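Local coordinates for mandelate racemase/muconate lactonizing protein (Paenibacillus sp., PDB 3V5F) that probably works as a magnesium-dependent enzyme of the enolase superfamily, drawing a proton from beside a substrate carboxylate, although its own substrate is not established, at residues M205-N210 with W231-F236; V227-L232 with Q255-A260. The protein carries 1 engineered substitution. All coordinates share one frame; numbering follows the deposited sequence. Where two conformers were deposited one is given.

Contact 1. Residues M205-N210 with W231-F236; sequences MIDANN and WLEAAF. Engineered in segment 231-236: A234 (natural residue Glu). With MG (magnesium ion), chain B.
E233 reaches from its strand to a magnesium ion that it shares with D207, the residue level with it on the neighbouring parallel strand. Its CB rests against the backbone carbonyl of I206, 3.5 Å from I206 O, and its CG runs beside the D207 carboxylate. With CG anti to the backbone N (chi1 164°) and the chain extended beyond, the carboxylate arrives at the metal, where E233 OE2 binds magnesium at 2.3 Å. The other oxygen, E233 OE1, turns aside and takes the indole N-H of W231 on its anti lone pair (W231 NE1 to E233 OE1, 3.0 Å); K168 and Q283 also donate to it, making three side chains. M205 CG, in one of two conformers, lies over the five-membered ring of the W231 indole, 3.4 Å from its centroid.

D207 OD2 binds the same ion and accepts a hydrogen bond from K170. The two carboxylates stack with their planes 26° apart; D207 OD2 and E233 OE2 lie 3.3 Å apart, a closeness that their shared ion probably makes tolerable. D207 OD1 receives N209 N in an Asx turn, the donor coming from above the carboxylate plane, and a metal-bound water donates to it at 2.6 Å, which holds the carboxylate against rotation. The methyl of the engineered A234 lies near D207 OD1.

Back along the strands from the site, E233 N to I206 O is a short backbone bond of 2.8 Å, and beyond the strand ends A234 O receives N210 N at 2.7 Å. On the face turned away from the D207 and E233 carboxylates, I206 CG1 packs against L232 CD1. Three waters and E263 complete six-fold coordination. Acidic ligands at the C-terminal ends of successive strands form the metal site of the enolase-superfamily barrel.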
loop_
_atom_site.group_PDB
_atom_site.type_symbol
_atom_site.label_atom_id
_atom_site.label_comp_id
_atom_site.label_asym_id
_atom_site.label_seq_id
_atom_site.Cartn_x
_atom_site.Cartn_y
_atom_site.Cartn_z
ATOM N N MET A 205 11.799 9.442 0.569
ATOM C CA MET A 205 10.531 10.035 0.937
ATOM C C MET A 205 10.557 10.345 2.442
ATOM O O MET A 205 11.212 9.648 3.214
ATOM C CB MET A 205 9.391 9.063 0.612
ATOM C CG MET A 205 9.112 8.862 -0.886
ATOM S SD MET A 205 10.420 8.078 -1.878
ATOM C CE MET A 205 10.253 6.361 -1.442
ATOM N N ILE A 206 9.873 11.399 2.866
ATOM C CA ILE A 206 9.727 11.630 4.297
ATOM C C ILE A 206 8.257 11.734 4.646
ATOM O O ILE A 206 7.471 12.306 3.897
ATOM C CB ILE A 206 10.550 12.823 4.805
ATOM C CG1 ILE A 206 10.138 14.125 4.111
ATOM C CG2 ILE A 206 12.035 12.549 4.634
ATOM C CD1 ILE A 206 10.957 15.318 4.582
ATOM N N ASP A 207 7.888 11.137 5.768
ATOM C CA ASP A 207 6.503 11.092 6.188
ATOM C C ASP A 207 6.440 11.569 7.642
ATOM O O ASP A 207 7.010 10.935 8.522
ATOM C CB ASP A 207 6.013 9.658 6.052
ATOM C CG ASP A 207 4.625 9.440 6.627
ATOM O OD1 ASP A 207 3.910 10.403 7.000
ATOM O OD2 ASP A 207 4.251 8.263 6.715
ATOM N N ALA A 208 5.773 12.699 7.882
ATOM C CA ALA A 208 5.765 13.325 9.215
ATOM C C ALA A 208 4.549 12.934 10.045
ATOM O O ALA A 208 4.421 13.345 11.198
ATOM C CB ALA A 208 5.832 14.854 9.080
ATOM N N ASN A 209 3.659 12.136 9.466
ATOM C CA ASN A 209 2.385 11.832 10.099
ATOM C C ASN A 209 1.758 13.066 10.757
ATOM O O ASN A 209 1.323 13.005 11.901
ATOM C CB ASN A 209 2.530 10.706 11.120
ATOM C CG ASN A 209 2.746 9.348 10.456
ATOM O OD1 ASN A 209 3.875 8.894 10.294
ATOM N ND2 ASN A 209 1.664 8.713 10.062
ATOM N N ASN A 210 1.761 14.178 10.029
ATOM C CA ASN A 210 1.087 15.414 10.453
ATOM C C ASN A 210 1.703 16.134 11.644
ATOM O O ASN A 210 1.119 17.093 12.166
ATOM C CB ASN A 210 -0.408 15.151 10.677
ATOM C CG ASN A 210 -1.117 14.774 9.393
ATOM O OD1 ASN A 210 -0.675 15.147 8.301
ATOM N ND2 ASN A 210 -2.219 14.034 9.509
ATOM N N TRP A 231 9.544 12.825 -2.318
ATOM C CA TRP A 231 8.287 13.417 -1.867
ATOM C C TRP A 231 8.205 13.620 -0.365
ATOM O O TRP A 231 8.963 13.027 0.421
ATOM C CB TRP A 231 7.044 12.684 -2.416
ATOM C CG TRP A 231 6.526 11.440 -1.689
ATOM C CD1 TRP A 231 6.399 11.245 -0.335
ATOM C CD2 TRP A 231 6.007 10.249 -2.312
ATOM N NE1 TRP A 231 5.855 9.994 -0.084
ATOM C CE2 TRP A 231 5.601 9.372 -1.279
ATOM C CE3 TRP A 231 5.857 9.835 -3.648
ATOM C CZ2 TRP A 231 5.069 8.105 -1.540
ATOM C CZ3 TRP A 231 5.311 8.582 -3.904
ATOM C CH2 TRP A 231 4.929 7.730 -2.853
ATOM N N LEU A 232 7.282 14.503 0.001
ATOM C CA LEU A 232 6.987 14.847 1.376
ATOM C C LEU A 232 5.536 14.451 1.613
ATOM O O LEU A 232 4.625 14.880 0.906
ATOM C CB LEU A 232 7.134 16.350 1.560
ATOM C CG LEU A 232 6.506 16.967 2.798
ATOM C CD1 LEU A 232 7.162 16.445 4.075
ATOM C CD2 LEU A 232 6.630 18.473 2.684
ATOM N N GLU A 233 5.329 13.622 2.616
ATOM C CA GLU A 233 4.041 13.021 2.853
ATOM C C GLU A 233 3.542 13.454 4.224
ATOM O O GLU A 233 4.300 13.437 5.196
ATOM C CB GLU A 233 4.225 11.513 2.789
ATOM C CG GLU A 233 3.135 10.687 3.364
ATOM C CD GLU A 233 3.363 9.208 3.064
ATOM O OE1 GLU A 233 4.148 8.868 2.132
ATOM O OE2 GLU A 233 2.749 8.386 3.761
ATOM N N ALA A 234 2.283 13.882 4.297
ATOM C CA ALA A 234 1.659 14.174 5.592
ATOM C C ALA A 234 2.497 15.116 6.449
ATOM O O ALA A 234 2.728 14.850 7.628
ATOM C CB ALA A 234 1.402 12.876 6.356
ATOM N N ALA A 235 2.975 16.200 5.857
ATOM C CA ALA A 235 3.704 17.201 6.632
ATOM C C ALA A 235 2.801 17.704 7.766
ATOM O O ALA A 235 3.231 17.832 8.911
ATOM C CB ALA A 235 4.119 18.346 5.740
ATOM N N PHE A 236 1.542 17.957 7.418
ATOM C CA PHE A 236 0.522 18.466 8.337
ATOM C C PHE A 236 -0.808 18.104 7.705
ATOM O O PHE A 236 -0.872 17.824 6.497
ATOM C CB PHE A 236 0.639 19.988 8.517
ATOM C CG PHE A 236 0.947 20.725 7.245
ATOM C CD1 PHE A 236 2.215 21.223 7.009
ATOM C CD2 PHE A 236 -0.024 20.895 6.270
ATOM C CE1 PHE A 236 2.507 21.885 5.832
ATOM C CE2 PHE A 236 0.259 21.561 5.092
ATOM C CZ PHE A 236 1.523 22.052 4.869
HETATM MG MG MG B . 2.169 7.799 5.918
HETATM O O HOH W 1 1.378 9.660 6.935
HETATM O O HOH W 2 1.147 6.472 7.699
HETATM O O HOH W 3 2.722 5.727 4.926
#

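Contact 2. Residues V227-L232 with Q255-A260; sequences VNLYWL and QNVLIA
The carbonyl oxygen of Y230 is approached by two groups: L258 N hydrogen-bonds to it at 3.0 Å, and a water lies 2.7 Å from Y230 O, within reach of N256 O as well. From there the strands pair in parallel register. L232 N donates to L258 O, and A260 N bonds almost straight to L232 O (2.8 Å, 174° at the hydrogen). The short strand segments cross at -38°, the twist expected of a closed barrel.

Around this ladder the side chains sort by face. W231 and L258 lie on one side, where their CB atoms meet at 3.7 Å. A260 lifts its methyl over the five-membered ring of W231, with A260 CB 3.7 Å from the ring centroid and nearly on its normal, a CH-pi contact on the face opposite the one that M205 CG meets. The indole stands here because W231 CG is set between the backbone N and the carbonyl carbon (chi1 84°). With an alanine here, the A260 methyl and M205 would probably lose the flat surface between them, and E233 one of the donors to its carboxylate. Toward the N-terminal end of the strands L258 CD1 comes over one face of the Y230 ring, 3.8 Å from Y230 CZ, while the phenol OH hydrogen-bonds to E333.

On the other side, L232 and I259 run alongside each other, L232 CD2 meeting I259 CD1, and V257 fills in with both branches: CG1 against L232 CB, CG2 against L229 CB at 3.9 Å. Helices 214-223 and 240-253 pack onto this apolar layer. Strand 229-233, helix 240-253 and strand 258-261 make a beta-alpha-beta crossover, the repeating element of the TIM barrel.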
loop_
_atom_site.group_PDB
_atom_site.type_symbol
_atom_site.label_atom_id
_atom_site.label_comp_id
_atom_site.label_asym_id
_atom_site.label_seq_id
_atom_site.Cartn_x
_atom_site.Cartn_y
_atom_site.Cartn_z
ATOM N N VAL A 227 19.666 16.420 0.003
ATOM C CA VAL A 227 19.192 15.044 -0.096
ATOM C C VAL A 227 18.296 14.889 -1.321
ATOM O O VAL A 227 17.621 15.832 -1.727
ATOM C CB VAL A 227 18.463 14.600 1.182
ATOM C CG1 VAL A 227 17.815 13.231 0.985
ATOM C CG2 VAL A 227 19.433 14.552 2.353
ATOM N N ASN A 228 18.307 13.701 -1.921
ATOM C CA ASN A 228 17.473 13.426 -3.083
ATOM C C ASN A 228 16.039 13.142 -2.623
ATOM O O ASN A 228 15.544 12.019 -2.757
ATOM C CB ASN A 228 18.052 12.249 -3.899
ATOM C CG ASN A 228 17.252 11.952 -5.167
ATOM O OD1 ASN A 228 16.745 12.859 -5.823
ATOM N ND2 ASN A 228 17.124 10.667 -5.504
ATOM N N LEU A 229 15.387 14.169 -2.066
ATOM C CA LEU A 229 14.010 14.052 -1.572
ATOM C C LEU A 229 13.016 13.934 -2.716
ATOM O O LEU A 229 12.818 14.875 -3.484
ATOM C CB LEU A 229 13.635 15.270 -0.727
ATOM C CG LEU A 229 14.123 15.351 0.711
ATOM C CD1 LEU A 229 13.547 16.597 1.375
ATOM C CD2 LEU A 229 13.697 14.107 1.455
ATOM N N TYR A 230 12.364 12.786 -2.809
ATOM C CA TYR A 230 11.409 12.552 -3.871
ATOM C C TYR A 230 10.031 13.122 -3.520
ATOM O O TYR A 230 9.402 13.799 -4.334
ATOM C CB TYR A 230 11.314 11.055 -4.164
ATOM C CG TYR A 230 10.477 10.756 -5.377
ATOM C CD1 TYR A 230 10.925 11.090 -6.657
ATOM C CD2 TYR A 230 9.243 10.138 -5.253
ATOM C CE1 TYR A 230 10.146 10.827 -7.773
ATOM C CE2 TYR A 230 8.466 9.856 -6.360
ATOM C CZ TYR A 230 8.924 10.202 -7.619
ATOM O OH TYR A 230 8.151 9.931 -8.729
ATOM N N TRP A 231 9.544 12.825 -2.318
ATOM C CA TRP A 231 8.287 13.417 -1.867
ATOM C C TRP A 231 8.205 13.620 -0.365
ATOM O O TRP A 231 8.963 13.027 0.421
ATOM C CB TRP A 231 7.044 12.684 -2.416
ATOM C CG TRP A 231 6.526 11.440 -1.689
ATOM C CD1 TRP A 231 6.399 11.245 -0.335
ATOM C CD2 TRP A 231 6.007 10.249 -2.312
ATOM N NE1 TRP A 231 5.855 9.994 -0.084
ATOM C CE2 TRP A 231 5.601 9.372 -1.279
ATOM C CE3 TRP A 231 5.857 9.835 -3.648
ATOM C CZ2 TRP A 231 5.069 8.105 -1.540
ATOM C CZ3 TRP A 231 5.311 8.582 -3.904
ATOM C CH2 TRP A 231 4.929 7.730 -2.853
ATOM N N LEU A 232 7.282 14.503 0.001
ATOM C CA LEU A 232 6.987 14.847 1.376
ATOM C C LEU A 232 5.536 14.451 1.613
ATOM O O LEU A 232 4.625 14.880 0.906
ATOM C CB LEU A 232 7.134 16.350 1.560
ATOM C CG LEU A 232 6.506 16.967 2.798
ATOM C CD1 LEU A 232 7.162 16.445 4.075
ATOM C CD2 LEU A 232 6.630 18.473 2.684
ATOM N N GLN A 255 13.275 23.737 -5.753
ATOM C CA GLN A 255 13.376 22.486 -5.013
ATOM C C GLN A 255 12.253 21.584 -5.483
ATOM O O GLN A 255 11.076 21.916 -5.316
ATOM C CB GLN A 255 13.284 22.731 -3.504
ATOM C CG GLN A 255 13.468 21.470 -2.655
ATOM C CD GLN A 255 13.790 21.772 -1.202
ATOM O OE1 GLN A 255 13.598 22.901 -0.731
ATOM N NE2 GLN A 255 14.298 20.766 -0.481
ATOM N N ASN A 256 12.622 20.453 -6.083
ATOM C CA ASN A 256 11.655 19.546 -6.709
ATOM C C ASN A 256 11.260 18.393 -5.796
ATOM O O ASN A 256 11.834 17.303 -5.860
ATOM C CB ASN A 256 12.208 18.985 -8.024
ATOM C CG ASN A 256 12.613 20.075 -8.997
ATOM O OD1 ASN A 256 13.781 20.180 -9.375
ATOM N ND2 ASN A 256 11.648 20.895 -9.408
ATOM N N VAL A 257 10.279 18.646 -4.945
ATOM C CA VAL A 257 9.774 17.648 -4.023
ATOM C C VAL A 257 8.276 17.566 -4.242
ATOM O O VAL A 257 7.589 18.582 -4.196
ATOM C CB VAL A 257 10.055 18.054 -2.557
ATOM C CG1 VAL A 257 9.455 17.038 -1.600
ATOM C CG2 VAL A 257 11.557 18.180 -2.314
ATOM N N LEU A 258 7.762 16.366 -4.483
ATOM C CA LEU A 258 6.327 16.185 -4.652
ATOM C C LEU A 258 5.640 16.234 -3.295
ATOM O O LEU A 258 6.260 15.936 -2.269
ATOM C CB LEU A 258 6.044 14.838 -5.315
ATOM C CG LEU A 258 6.636 14.644 -6.709
ATOM C CD1 LEU A 258 6.581 13.164 -7.117
ATOM C CD2 LEU A 258 5.882 15.518 -7.701
ATOM N N ILE A 259 4.358 16.586 -3.294
ATOM C CA ILE A 259 3.560 16.539 -2.076
ATOM C C ILE A 259 2.639 15.329 -2.124
ATOM O O ILE A 259 1.865 15.168 -3.070
ATOM C CB ILE A 259 2.682 17.798 -1.934
ATOM C CG1 ILE A 259 3.543 19.057 -1.855
ATOM C CG2 ILE A 259 1.802 17.699 -0.707
ATOM C CD1 ILE A 259 4.668 18.956 -0.880
ATOM N N ALA A 260 2.712 14.472 -1.114
ATOM C CA ALA A 260 1.869 13.273 -1.090
ATOM C C ALA A 260 0.923 13.338 0.079
ATOM O O ALA A 260 1.314 13.752 1.166
ATOM C CB ALA A 260 2.720 12.014 -0.986
HETATM O O HOH W 4 15.746 18.425 -1.560
HETATM O O HOH W 5 13.220 15.231 -6.529
HETATM O O HOH W 6 10.390 14.782 -6.686
#

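In the fold
Contacts 1 and 2 lie on the two edges of the same strand, 229-233, with W231 and L232 belonging to both, so that strands 204-207 and 258-261 flank it in the barrel sheet. Both are largely buried, their centres 10 Å apart, yet their chemistry differs with height along the barrel. Contact 1 takes in the C-terminal strand ends and the loops after them, where carboxylates, waters and magnesium dominate. Contact 2 starts nearer the N-terminal end, with water-bridged and partly exposed residues, and is mostly apolar. The two also touch directly: I206 CG2 packs on L229 CD2, and A234 N probably hydrogen-bonds to A260 O.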